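Photosystem II stability/assembly factor HCF136 (Cyanidioschyzon merolae, PDB 5OJ3) is probably essential for photosystem II biogenesis, being required to assemble an early intermediate that contains D2 and cytochrome b559. Local coordinates at residues S118-I123 and G427-F432; F125-P130 and S174-E179; E179-G184 and N221-V226; S276-G281 and Q321-K326; D368-D373 and I412-S417. All coordinates share one frame; numbering follows the deposited sequence.

Interaction 1: residues S118-I123 and G427-F432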
# COMPACT_ATOMS: atom_id res chain seq x y z
N SER A 118 -6.95 -4.33 -18.12
CA SER A 118 -5.81 -4.50 -17.22
C SER A 118 -6.23 -4.29 -15.77
O SER A 118 -7.24 -3.63 -15.48
CB SER A 118 -4.71 -3.51 -17.62
OG SER A 118 -3.84 -3.24 -16.55
N VAL A 119 -5.44 -4.82 -14.83
CA VAL A 119 -5.76 -4.68 -13.41
C VAL A 119 -5.05 -3.45 -12.84
O VAL A 119 -3.84 -3.27 -13.02
CB VAL A 119 -5.43 -5.95 -12.60
CG1 VAL A 119 -4.01 -6.43 -12.79
CG2 VAL A 119 -5.73 -5.70 -11.10
N LEU A 120 -5.83 -2.62 -12.15
CA LEU A 120 -5.38 -1.33 -11.64
C LEU A 120 -4.53 -1.51 -10.38
O LEU A 120 -4.89 -2.28 -9.49
CB LEU A 120 -6.60 -0.46 -11.31
CG LEU A 120 -7.69 -0.41 -12.38
CD1 LEU A 120 -8.80 0.49 -11.92
CD2 LEU A 120 -7.15 0.06 -13.70
N PHE A 121 -3.41 -0.80 -10.32
CA PHE A 121 -2.48 -0.98 -9.21
C PHE A 121 -2.34 0.23 -8.29
O PHE A 121 -2.12 0.03 -7.10
CB PHE A 121 -1.09 -1.37 -9.73
CG PHE A 121 -0.90 -2.84 -9.82
CD1 PHE A 121 -1.59 -3.59 -10.75
CD2 PHE A 121 -0.08 -3.49 -8.91
CE1 PHE A 121 -1.43 -4.96 -10.81
CE2 PHE A 121 0.08 -4.86 -8.96
CZ PHE A 121 -0.59 -5.60 -9.91
N ASP A 122 -2.45 1.45 -8.81
CA ASP A 122 -2.36 2.61 -7.93
C ASP A 122 -2.94 3.83 -8.62
O ASP A 122 -3.04 3.90 -9.85
CB ASP A 122 -0.92 2.89 -7.49
CG ASP A 122 -0.85 3.77 -6.26
OD1 ASP A 122 -1.90 3.96 -5.61
OD2 ASP A 122 0.24 4.29 -5.94
N ILE A 123 -3.31 4.81 -7.80
CA ILE A 123 -3.84 6.09 -8.25
C ILE A 123 -3.38 7.15 -7.26
O ILE A 123 -3.35 6.92 -6.05
CB ILE A 123 -5.38 6.04 -8.37
CG1 ILE A 123 -5.94 7.35 -8.93
CG2 ILE A 123 -6.03 5.68 -7.04
CD1 ILE A 123 -7.42 7.30 -9.18
N GLY A 427 -9.93 -4.11 -14.96
CA GLY A 427 -10.23 -2.71 -15.15
C GLY A 427 -11.38 -2.21 -14.31
O GLY A 427 -12.08 -1.29 -14.73
N VAL A 428 -11.63 -2.82 -13.16
CA VAL A 428 -12.74 -2.42 -12.30
C VAL A 428 -12.25 -1.32 -11.37
O VAL A 428 -11.31 -1.52 -10.59
CB VAL A 428 -13.29 -3.61 -11.52
CG1 VAL A 428 -14.32 -3.15 -10.51
CG2 VAL A 428 -13.91 -4.63 -12.47
N LEU A 429 -12.87 -0.14 -11.46
CA LEU A 429 -12.56 0.97 -10.58
C LEU A 429 -13.85 1.57 -10.03
O LEU A 429 -14.76 1.91 -10.79
CB LEU A 429 -11.78 2.06 -11.33
CG LEU A 429 -11.81 3.50 -10.84
CD1 LEU A 429 -11.06 3.61 -9.54
CD2 LEU A 429 -11.15 4.37 -11.90
N LEU A 430 -13.91 1.70 -8.71
CA LEU A 430 -15.06 2.22 -8.00
C LEU A 430 -14.68 3.53 -7.33
O LEU A 430 -13.60 3.63 -6.73
CB LEU A 430 -15.60 1.24 -6.95
CG LEU A 430 -16.07 -0.18 -7.28
CD1 LEU A 430 -14.96 -1.06 -7.80
CD2 LEU A 430 -16.67 -0.80 -6.04
N LYS A 431 -15.56 4.51 -7.42
CA LYS A 431 -15.31 5.84 -6.87
C LYS A 431 -16.23 6.05 -5.67
O LYS A 431 -17.40 5.64 -5.70
CB LYS A 431 -15.54 6.93 -7.92
CG LYS A 431 -15.87 8.28 -7.33
CD LYS A 431 -15.68 9.40 -8.33
CE LYS A 431 -15.70 10.74 -7.63
NZ LYS A 431 -16.87 10.86 -6.72
N PHE A 432 -15.70 6.69 -4.63
CA PHE A 432 -16.39 6.75 -3.36
C PHE A 432 -17.39 7.90 -3.37
O PHE A 432 -17.10 8.99 -3.87
CB PHE A 432 -15.41 6.94 -2.21
CG PHE A 432 -16.05 6.94 -0.86
CD1 PHE A 432 -16.75 5.84 -0.40
CD2 PHE A 432 -15.97 8.06 -0.04
CE1 PHE A 432 -17.35 5.85 0.85
CE2 PHE A 432 -16.56 8.07 1.20
CZ PHE A 432 -17.25 6.97 1.65
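The backbones of Val119 and Gly427 come closest, their CA atoms 5.2 Å apart, where Gly427 N gives a weak, strongly bent hydrogen bond to Ser118 O (2.8 Å, 118° at the hydrogen). Gly427 has a positive phi of 64°, a conformation that glycine adopts more readily than other residues, and its lack of a side chain lets the turn before strand 429-432 lie close to the incoming chain. The hydroxyl of Ser118 is engaged elsewhere, with Thr138 O.

Leu120 is the main side chain of the contact. Its CG stands anti to the carbonyl carbon (chi1 -46°), which carries the branch across to the other segment. CD1 does the touching: it lies 3.4 Å from Leu429 CB and 3.5 Å from Val428 O, while CD2 faces the backbone, 4.4 Å from Gly427 CA. The two leucines meet at about a right angle, so that one methyl of Leu120 meets the root of Leu429 and the chains do not lie alongside each other. Leucine suits both places, because each branch can also reach neighbours of its own: Leu120 touches Leu135, Leu141 and Leu423, and Leu429 touches Leu135, Phe421 and Leu423.

Strand 120-125 begins one blade of the seven-bladed propeller, and strand 429-432 belongs to the blade that the N-terminal strand 109-111 completes. Between the segments themselves the seam depends chiefly on shape and the exclusion of water from aliphatic groups, with one poorly aligned backbone bond adding little directional hold.

Interaction 2: residues F125-P130 and S174-E179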
# COMPACT_ATOMS: atom_id res chain seq x y z
N PHE A 125 -3.02 11.81 -6.86
CA PHE A 125 -3.49 13.10 -7.37
C PHE A 125 -2.47 14.19 -7.09
O PHE A 125 -1.86 14.23 -6.02
CB PHE A 125 -4.84 13.46 -6.74
CG PHE A 125 -6.01 12.75 -7.36
CD1 PHE A 125 -6.64 13.26 -8.47
CD2 PHE A 125 -6.46 11.55 -6.83
CE1 PHE A 125 -7.71 12.60 -9.05
CE2 PHE A 125 -7.53 10.89 -7.40
CZ PHE A 125 -8.15 11.41 -8.51
N SER A 126 -2.30 15.07 -8.08
CA SER A 126 -1.44 16.25 -7.93
C SER A 126 -1.90 17.13 -6.78
O SER A 126 -3.09 17.28 -6.51
CB SER A 126 -1.43 17.05 -9.23
OG SER A 126 -1.10 18.41 -8.98
N GLN A 127 -0.92 17.72 -6.08
CA GLN A 127 -1.22 18.62 -4.97
C GLN A 127 -1.60 20.02 -5.44
O GLN A 127 -2.33 20.72 -4.74
CB GLN A 127 -0.02 18.71 -4.03
CG GLN A 127 -0.04 17.72 -2.88
CD GLN A 127 1.09 17.97 -1.90
OE1 GLN A 127 2.23 18.21 -2.30
NE2 GLN A 127 0.78 17.93 -0.61
N LYS A 128 -1.12 20.43 -6.61
CA LYS A 128 -1.38 21.79 -7.09
C LYS A 128 -2.78 21.92 -7.66
O LYS A 128 -3.45 22.94 -7.42
CB LYS A 128 -0.32 22.17 -8.13
CG LYS A 128 -0.77 23.11 -9.23
CD LYS A 128 0.41 23.97 -9.67
CE LYS A 128 0.32 24.34 -11.14
NZ LYS A 128 1.66 24.68 -11.70
N ASP A 129 -3.25 20.92 -8.40
CA ASP A 129 -4.65 20.81 -8.78
C ASP A 129 -5.15 19.48 -8.22
O ASP A 129 -4.87 18.42 -8.80
CB ASP A 129 -4.83 20.88 -10.30
CG ASP A 129 -6.29 20.90 -10.72
OD1 ASP A 129 -6.56 21.34 -11.86
OD2 ASP A 129 -7.18 20.58 -9.90
N PRO A 130 -5.91 19.49 -7.12
CA PRO A 130 -6.32 18.23 -6.48
C PRO A 130 -7.32 17.41 -7.27
O PRO A 130 -7.68 16.31 -6.83
CB PRO A 130 -6.94 18.70 -5.15
CG PRO A 130 -7.39 20.10 -5.44
CD PRO A 130 -6.41 20.68 -6.41
N SER A 174 3.09 8.45 -7.39
CA SER A 174 3.18 9.26 -6.17
C SER A 174 3.50 10.70 -6.52
O SER A 174 4.43 10.97 -7.28
CB SER A 174 4.23 8.69 -5.22
OG SER A 174 4.36 9.50 -4.06
N PHE A 175 2.74 11.63 -5.93
CA PHE A 175 2.85 13.06 -6.22
C PHE A 175 3.41 13.83 -5.03
O PHE A 175 3.15 13.50 -3.87
CB PHE A 175 1.48 13.65 -6.58
CG PHE A 175 1.22 13.75 -8.05
CD1 PHE A 175 1.69 14.83 -8.78
CD2 PHE A 175 0.48 12.77 -8.70
CE1 PHE A 175 1.44 14.93 -10.14
CE2 PHE A 175 0.23 12.86 -10.06
CZ PHE A 175 0.71 13.94 -10.78
N SER A 176 4.18 14.87 -5.34
CA SER A 176 4.52 15.92 -4.38
C SER A 176 4.54 17.24 -5.14
O SER A 176 5.32 17.40 -6.08
CB SER A 176 5.87 15.68 -3.71
OG SER A 176 6.20 16.76 -2.86
N GLY A 177 3.68 18.17 -4.74
CA GLY A 177 3.51 19.39 -5.50
C GLY A 177 2.84 19.10 -6.83
O GLY A 177 1.65 18.81 -6.88
N ASP A 178 3.61 19.18 -7.91
CA ASP A 178 3.18 18.72 -9.22
C ASP A 178 4.12 17.67 -9.78
O ASP A 178 3.96 17.25 -10.93
CB ASP A 178 3.06 19.91 -10.18
CG ASP A 178 2.06 19.66 -11.29
OD1 ASP A 178 0.90 19.32 -10.99
OD2 ASP A 178 2.44 19.81 -12.47
N GLU A 179 5.09 17.23 -8.99
CA GLU A 179 6.07 16.23 -9.39
C GLU A 179 5.54 14.84 -9.06
O GLU A 179 5.11 14.58 -7.94
CB GLU A 179 7.39 16.49 -8.65
CG GLU A 179 8.63 15.88 -9.26
CD GLU A 179 9.89 16.42 -8.61
OE1 GLU A 179 9.78 17.17 -7.62
OE2 GLU A 179 11.00 16.10 -9.09
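The ring of Phe175 lays one face against Ser126, whose CA stands 3.5 Å above the ring plane, displaced toward the rim. Ser126 CB makes a CH-pi contact on the same ring, 4.0 Å from the centroid and 24° off the normal. At the root of the side chain, Phe175 CB is 3.4 Å from Phe125 O, while Ala180 touches CZ at the far end. A serine fits beneath the ring because it is small, and its hydroxyl is left for polar work: with chi1 at 156°, OG swings away from the backbone N and reaches Asp178 OD1 at 3.0 Å, meeting that oxygen nearly end-on.

Gly177 is held at both its amide and its carbonyl. Gln127 OE1 accepts from Gly177 N (2.8 Å, 166° at the hydrogen) on a lone pair in its carbonyl plane, and Gly177 O in turn receives Gln127 N at 2.9 Å and, weakly, Lys128 N. Glycine suits this position, the second of a type II' turn from Ser176 to Glu179, where phi is positive. With an alanine at Phe175, Ser126 would probably lose the ring that packs on it, and the loop would be held to the turn mainly by its polar bonds.

The type II' turn links strands 169-176 and 179-185 of one blade, whereas residues 125-130 form the loop that follows the first strand of the blade before it. Here the loop of one blade docks on the hairpin of the next, in keeping with the side-by-side blades of a seven-bladed propeller.

Interaction 3: residues E179-G184 and N221-V226; sequences EAWVIG and NCAEMV
Glu179 OE1 accepts the backbone N-H of Asn221 at 2.9 Å in a nearly straight bond (165° at the hydrogen), using its syn lone pair, on the side of the other oxygen. That second oxygen, OE2, forms a salt bridge with Arg191, so the carboxylate joins its own blade to the next. The contact lies between two adjacent blades of the beta-propeller: strand 179-185 and strand 222-227 are each the second strand of an antiparallel sheet, and they face each other with side chains in between, Trp181 CA and Ala223 CA being 8.0 Å apart.

Glutamate suits the first position because its extended chain, with CG anti to the backbone N (chi1 -160°), spans the gap and delivers a charged group to the start of the opposite strand. Asn221 has positive phi, which asparagine tolerates better than most residues, and it occupies the tight connection between strands 212-219 and 222-227; its side chain also packs on Arg191.

Deeper in, the contact becomes apolar. Trp181 swings its indole across the interface and over Ala223, while its far rim approaches the backbone at Asn221, whose C lies at the ring edge, 4.3 Å from CZ2. Val215 and Ala217 of strand 212-219 also touch the indole. Alanine suits the place because its single methyl lets the large ring lie close: its CB sits over the middle of the indole, 3.6 Å from the centroid of the six-membered ring and 15° off the normal, with Trp181 CE2 its nearest atom at 3.5 Å.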
# COMPACT_ATOMS: atom_id res chain seq x y z
N GLU A 179 5.09 17.23 -8.99
CA GLU A 179 6.07 16.23 -9.39
C GLU A 179 5.54 14.84 -9.06
O GLU A 179 5.11 14.58 -7.94
CB GLU A 179 7.39 16.49 -8.65
CG GLU A 179 8.63 15.88 -9.26
CD GLU A 179 9.89 16.42 -8.61
OE1 GLU A 179 9.78 17.17 -7.62
OE2 GLU A 179 11.00 16.10 -9.09
N ALA A 180 5.56 13.95 -10.05
CA ALA A 180 5.03 12.60 -9.91
C ALA A 180 6.11 11.57 -10.20
O ALA A 180 6.94 11.77 -11.08
CB ALA A 180 3.84 12.37 -10.84
N TRP A 181 6.09 10.47 -9.45
CA TRP A 181 7.03 9.37 -9.62
C TRP A 181 6.25 8.08 -9.86
O TRP A 181 5.28 7.80 -9.14
CB TRP A 181 7.93 9.20 -8.40
CG TRP A 181 8.77 10.40 -8.06
CD1 TRP A 181 8.34 11.59 -7.54
CD2 TRP A 181 10.20 10.52 -8.19
NE1 TRP A 181 9.40 12.44 -7.36
CE2 TRP A 181 10.55 11.81 -7.75
CE3 TRP A 181 11.20 9.66 -8.65
CZ2 TRP A 181 11.87 12.26 -7.75
CZ3 TRP A 181 12.51 10.11 -8.65
CH2 TRP A 181 12.83 11.40 -8.20
N VAL A 182 6.68 7.29 -10.84
CA VAL A 182 6.07 6.01 -11.17
C VAL A 182 7.16 4.95 -11.19
O VAL A 182 8.29 5.22 -11.63
CB VAL A 182 5.34 6.04 -12.53
CG1 VAL A 182 4.35 4.89 -12.64
CG2 VAL A 182 4.63 7.37 -12.72
N ILE A 183 6.84 3.75 -10.71
CA ILE A 183 7.73 2.60 -10.83
C ILE A 183 6.94 1.42 -11.37
O ILE A 183 5.71 1.37 -11.29
CB ILE A 183 8.44 2.23 -9.51
CG1 ILE A 183 7.47 1.54 -8.54
CG2 ILE A 183 9.07 3.45 -8.86
CD1 ILE A 183 8.01 1.41 -7.14
N GLY A 184 7.67 0.45 -11.92
CA GLY A 184 7.04 -0.70 -12.54
C GLY A 184 7.91 -1.94 -12.45
O GLY A 184 9.02 -1.92 -11.92
N ASN A 221 12.36 17.33 -6.33
CA ASN A 221 13.47 16.46 -6.72
C ASN A 221 13.82 15.43 -5.65
O ASN A 221 14.94 14.93 -5.61
CB ASN A 221 14.71 17.28 -7.09
CG ASN A 221 14.37 18.48 -7.96
OD1 ASN A 221 13.64 18.37 -8.93
ND2 ASN A 221 14.92 19.64 -7.59
N CYS A 222 12.87 15.10 -4.77
CA CYS A 222 13.13 14.26 -3.60
C CYS A 222 12.12 13.13 -3.56
O CYS A 222 10.92 13.36 -3.73
CB CYS A 222 13.07 15.10 -2.32
SG CYS A 222 13.62 14.24 -0.82
N ALA A 223 12.60 11.91 -3.31
CA ALA A 223 11.73 10.75 -3.27
C ALA A 223 12.44 9.60 -2.56
O ALA A 223 13.67 9.48 -2.64
CB ALA A 223 11.30 10.31 -4.67
N GLU A 224 11.66 8.77 -1.88
CA GLU A 224 12.17 7.58 -1.20
C GLU A 224 11.65 6.33 -1.88
O GLU A 224 10.44 6.21 -2.12
CB GLU A 224 11.79 7.58 0.28
CG GLU A 224 12.65 8.48 1.15
CD GLU A 224 12.30 8.39 2.62
OE1 GLU A 224 11.40 7.60 2.97
OE2 GLU A 224 12.93 9.10 3.44
N MET A 225 12.55 5.40 -2.18
CA MET A 225 12.20 4.13 -2.80
C MET A 225 12.45 2.98 -1.84
O MET A 225 13.45 2.96 -1.11
CB MET A 225 13.01 3.90 -4.09
CG MET A 225 13.06 2.45 -4.54
SD MET A 225 13.96 2.22 -6.08
CE MET A 225 15.49 3.07 -5.67
N VAL A 226 11.53 2.01 -1.83
CA VAL A 226 11.67 0.77 -1.08
C VAL A 226 11.68 -0.38 -2.08
O VAL A 226 10.87 -0.40 -3.02
CB VAL A 226 10.54 0.60 -0.05
CG1 VAL A 226 10.78 -0.64 0.80
CG2 VAL A 226 10.46 1.82 0.82

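Interaction 4: residues S276-G281 and Q321-K326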
# COMPACT_ATOMS: atom_id res chain seq x y z
N SER A 276 4.07 -0.20 3.11
CA SER A 276 3.38 1.08 3.10
C SER A 276 4.18 2.04 3.96
O SER A 276 4.90 1.63 4.87
CB SER A 276 1.94 0.98 3.61
OG SER A 276 1.92 0.68 5.00
N ARG A 277 4.04 3.33 3.66
CA ARG A 277 4.74 4.37 4.37
C ARG A 277 3.77 5.20 5.19
O ARG A 277 2.67 5.53 4.74
CB ARG A 277 5.52 5.29 3.42
CG ARG A 277 6.50 6.17 4.17
CD ARG A 277 7.52 6.78 3.24
NE ARG A 277 8.17 7.96 3.79
CZ ARG A 277 7.59 9.12 4.04
NH1 ARG A 277 6.32 9.33 3.73
NH2 ARG A 277 8.31 10.10 4.54
N ASP A 278 4.20 5.56 6.39
CA ASP A 278 3.42 6.28 7.37
C ASP A 278 3.50 7.79 7.08
O ASP A 278 4.31 8.25 6.27
CB ASP A 278 3.96 5.94 8.76
CG ASP A 278 3.32 6.74 9.87
OD1 ASP A 278 2.32 6.26 10.44
OD2 ASP A 278 3.83 7.83 10.18
N VAL A 279 2.64 8.55 7.75
CA VAL A 279 2.60 9.98 7.51
C VAL A 279 3.83 10.67 8.07
O VAL A 279 4.19 11.77 7.62
CB VAL A 279 1.29 10.56 8.08
CG1 VAL A 279 1.44 10.91 9.56
CG2 VAL A 279 0.83 11.74 7.27
N HIS A 280 4.51 10.06 9.04
CA HIS A 280 5.75 10.57 9.60
C HIS A 280 6.98 9.83 9.08
O HIS A 280 8.06 9.96 9.66
CB HIS A 280 5.71 10.51 11.13
CG HIS A 280 4.49 11.14 11.72
ND1 HIS A 280 3.46 10.41 12.26
CD2 HIS A 280 4.13 12.44 11.86
CE1 HIS A 280 2.52 11.22 12.71
NE2 HIS A 280 2.90 12.46 12.47
N GLY A 281 6.84 9.07 8.00
CA GLY A 281 7.96 8.38 7.39
C GLY A 281 8.26 7.00 7.94
O GLY A 281 9.29 6.42 7.58
N GLN A 321 -5.40 4.76 8.93
CA GLN A 321 -5.38 6.04 8.20
C GLN A 321 -3.99 6.66 8.19
O GLN A 321 -3.78 7.81 8.55
CB GLN A 321 -6.45 7.01 8.74
CG GLN A 321 -6.64 7.10 10.24
CD GLN A 321 -7.83 7.97 10.61
OE1 GLN A 321 -8.33 8.74 9.80
NE2 GLN A 321 -8.30 7.83 11.85
N ASN A 322 -3.03 5.84 7.76
CA ASN A 322 -1.67 6.27 7.42
C ASN A 322 -0.96 6.96 8.58
O ASN A 322 -0.17 7.88 8.39
CB ASN A 322 -1.68 7.18 6.19
CG ASN A 322 -2.43 6.57 5.03
OD1 ASN A 322 -2.40 5.36 4.82
ND2 ASN A 322 -3.12 7.41 4.26
N ASP A 323 -1.21 6.50 9.81
CA ASP A 323 -0.52 7.08 10.96
C ASP A 323 -0.31 6.00 12.01
O ASP A 323 -1.27 5.44 12.54
CB ASP A 323 -1.29 8.26 11.56
CG ASP A 323 -0.49 8.97 12.64
OD1 ASP A 323 0.74 8.76 12.72
OD2 ASP A 323 -1.10 9.72 13.43
N ALA A 324 0.96 5.72 12.31
CA ALA A 324 1.30 4.72 13.31
C ALA A 324 0.89 5.12 14.72
O ALA A 324 0.83 4.25 15.60
CB ALA A 324 2.81 4.44 13.27
N THR A 325 0.61 6.40 14.97
CA THR A 325 0.12 6.82 16.27
C THR A 325 -1.34 6.46 16.51
O THR A 325 -1.82 6.60 17.64
CB THR A 325 0.29 8.33 16.45
OG1 THR A 325 -0.82 9.02 15.85
CG2 THR A 325 1.59 8.81 15.82
N LYS A 326 -2.06 6.00 15.48
CA LYS A 326 -3.41 5.49 15.64
C LYS A 326 -3.48 3.97 15.59
O LYS A 326 -4.51 3.40 15.97
CB LYS A 326 -4.34 6.10 14.58
CG LYS A 326 -3.98 7.55 14.21
CD LYS A 326 -4.78 8.11 13.05
CE LYS A 326 -4.82 9.65 13.08
NZ LYS A 326 -5.69 10.27 14.11
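Asp278 and Asp323 cross obliquely, their carboxylate planes 48° apart and their OD1 atoms 3.7 Å from each other. Two like charges this close would probably repel, but donors are set against both: backbone N-H groups at Asp278, the Thr325 hydroxyl and, weakly, its N-H at Asp323. Asp278, with CG anti to the backbone N (chi1 174°), brings OD1 to Ala324 N; the modelled separation is implausibly short, so the length of that hydrogen bond is doubtful. Its OD2 accepts from His280 N (2.6 Å), closing an Asx turn, with the donor on the anti side and out of the carboxylate plane. Aspartate suits the place because its short chain can hold its own turn and reach across at once.

The imidazole of His280 turns its edge to Asp323, CE1 lying 3.0 Å from Asp323 OD1, with ring and carboxylate planes 63° apart. Val279 CG1 rests over the centre of one face of that imidazole. On the other segment, Asp323 OD2 is hydrogen-bonded to Thr325 OG1 at 2.5 Å, from above the carboxylate plane. The backbones are tied by Val279 N to Asn322 O, 3.0 Å, the donor lifted out of the carbonyl plane.

Both segments are connections within adjacent blades: 276-281 leads from strand 275-277 into strand 283-287, while the loop 321-326 joins strands 314-319 and 328-332. Phe319, at the end of strand 314-319, lies against both Asp278 and Ala324.

Interaction 5: residues D368-D373 and I412-S417; sequences DVAFQD and IKFFGS
The innermost strands of two neighbouring propeller blades, 366-371 and 409-414, run side by side here, with Ala370 facing Ile412 and Phe414; the axes of the short stretches 368-371 and 412-414 are 6.6 Å apart and 17° from parallel. Asp368 bridges them at one end: OD1 takes the Ile412 N-H on its anti lone pair (2.8 Å, 170° at the hydrogen). Ala370, small enough for the strands to approach, sets CB 3.8 Å from Ile412 CB and also meets the edge of the Phe414 ring, 3.9 Å from CE1.

Phe414 CG stands anti to the carbonyl carbon (chi1 -73°), which places the ring beneath Phe371 O and Gln372 CA, both over one face. Gln372 CB is 3.5 Å from CE2. Beyond it the extended glutamine chain gives NE2 to Ser417 O at 3.0 Å, in the carbonyl plane, fastening the loops after the strands. A serine replacing Phe414 would probably leave Ala370 and Gln372 without their apolar partner.

First strands side by side round the central pore, each paired by backbone bonds only within its own blade, are as expected for a beta-propeller.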
# COMPACT_ATOMS: atom_id res chain seq x y z
N ASP A 368 -7.47 -5.89 1.65
CA ASP A 368 -6.98 -4.58 2.07
C ASP A 368 -8.04 -3.90 2.93
O ASP A 368 -9.24 -4.14 2.76
CB ASP A 368 -6.62 -3.69 0.87
CG ASP A 368 -6.13 -2.31 1.29
OD1 ASP A 368 -6.38 -1.33 0.55
OD2 ASP A 368 -5.51 -2.20 2.37
N VAL A 369 -7.58 -3.05 3.84
CA VAL A 369 -8.43 -2.33 4.78
C VAL A 369 -8.05 -0.85 4.73
O VAL A 369 -6.86 -0.51 4.69
CB VAL A 369 -8.28 -2.88 6.21
CG1 VAL A 369 -8.98 -1.97 7.22
CG2 VAL A 369 -8.83 -4.30 6.29
N ALA A 370 -9.06 0.02 4.72
CA ALA A 370 -8.83 1.45 4.62
C ALA A 370 -9.85 2.20 5.47
O ALA A 370 -11.04 1.86 5.46
CB ALA A 370 -8.92 1.94 3.17
N PHE A 371 -9.38 3.19 6.21
CA PHE A 371 -10.23 4.02 7.05
C PHE A 371 -10.58 5.32 6.34
O PHE A 371 -9.71 5.96 5.74
CB PHE A 371 -9.56 4.35 8.39
CG PHE A 371 -9.46 3.18 9.34
CD1 PHE A 371 -8.95 1.95 8.92
CD2 PHE A 371 -9.89 3.30 10.65
CE1 PHE A 371 -8.86 0.88 9.80
CE2 PHE A 371 -9.81 2.23 11.53
CZ PHE A 371 -9.30 1.02 11.10
N GLN A 372 -11.85 5.72 6.43
CA GLN A 372 -12.28 7.04 5.99
C GLN A 372 -12.13 8.06 7.11
O GLN A 372 -11.73 9.20 6.87
CB GLN A 372 -13.72 6.99 5.46
CG GLN A 372 -14.49 8.29 5.53
CD GLN A 372 -15.95 8.10 5.16
OE1 GLN A 372 -16.52 7.03 5.39
NE2 GLN A 372 -16.55 9.13 4.58
N ASP A 373 -12.47 7.66 8.34
CA ASP A 373 -12.18 8.43 9.54
C ASP A 373 -12.02 7.44 10.68
O ASP A 373 -11.79 6.25 10.46
CB ASP A 373 -13.28 9.48 9.79
CG ASP A 373 -14.64 8.85 10.05
OD1 ASP A 373 -14.93 7.79 9.45
OD2 ASP A 373 -15.42 9.41 10.85
N ILE A 412 -7.90 -0.38 -1.65
CA ILE A 412 -8.70 0.80 -1.32
C ILE A 412 -7.78 1.93 -0.90
O ILE A 412 -6.82 1.72 -0.15
CB ILE A 412 -9.74 0.50 -0.22
CG1 ILE A 412 -10.40 -0.86 -0.46
CG2 ILE A 412 -10.78 1.61 -0.14
CD1 ILE A 412 -11.56 -1.16 0.48
N LYS A 413 -8.08 3.14 -1.38
CA LYS A 413 -7.26 4.32 -1.14
C LYS A 413 -8.14 5.55 -1.00
O LYS A 413 -8.92 5.86 -1.90
CB LYS A 413 -6.26 4.51 -2.28
CG LYS A 413 -5.15 5.51 -2.01
CD LYS A 413 -4.25 5.61 -3.20
CE LYS A 413 -2.95 6.29 -2.83
NZ LYS A 413 -1.83 5.69 -3.61
N PHE A 414 -8.02 6.23 0.13
CA PHE A 414 -8.70 7.50 0.34
C PHE A 414 -7.74 8.66 0.17
O PHE A 414 -6.53 8.53 0.37
CB PHE A 414 -9.34 7.56 1.74
CG PHE A 414 -10.56 6.71 1.89
CD1 PHE A 414 -10.46 5.33 1.99
CD2 PHE A 414 -11.82 7.28 1.93
CE1 PHE A 414 -11.59 4.54 2.13
CE2 PHE A 414 -12.96 6.50 2.07
CZ PHE A 414 -12.83 5.13 2.17
N PHE A 415 -8.29 9.82 -0.20
CA PHE A 415 -7.59 11.10 -0.22
C PHE A 415 -8.47 12.06 0.57
O PHE A 415 -9.31 12.76 -0.00
CB PHE A 415 -7.31 11.61 -1.63
CG PHE A 415 -6.44 10.71 -2.45
CD1 PHE A 415 -6.95 9.57 -3.04
CD2 PHE A 415 -5.10 11.02 -2.63
CE1 PHE A 415 -6.14 8.75 -3.80
CE2 PHE A 415 -4.29 10.20 -3.38
CZ PHE A 415 -4.81 9.07 -3.97
N GLY A 416 -8.26 12.10 1.88
CA GLY A 416 -9.22 12.72 2.76
C GLY A 416 -10.44 11.83 2.90
O GLY A 416 -10.55 10.77 2.30
N SER A 417 -11.38 12.29 3.72
CA SER A 417 -12.57 11.49 3.99
C SER A 417 -13.63 11.61 2.90
O SER A 417 -14.68 10.95 3.02
CB SER A 417 -13.17 11.89 5.34
OG SER A 417 -13.95 13.06 5.23

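How the interactions relate
All five contacts join adjacent blades of the propeller, and interaction 1 encloses the other four along the chain, since it brings a late strand back to an early one. Interaction 3 is the buried one, with an aromatic face over a methyl; interaction 5 lies at the surface, and interactions 1, 2 and 4 are partly buried. Interaction 1 is mainly aliphatic, whereas the loops of interactions 2 and 4 rely on polar side chains gripping backbone groups. Interactions 2 and 3 share Glu179 and neighbouring strands of one sheet. Interactions 1 and 5 reach opposite sides of another blade, linked by the Asp122-Lys413 salt bridge; a long ion pair, Glu224-Arg277, connects interactions 3 and 4 weakly.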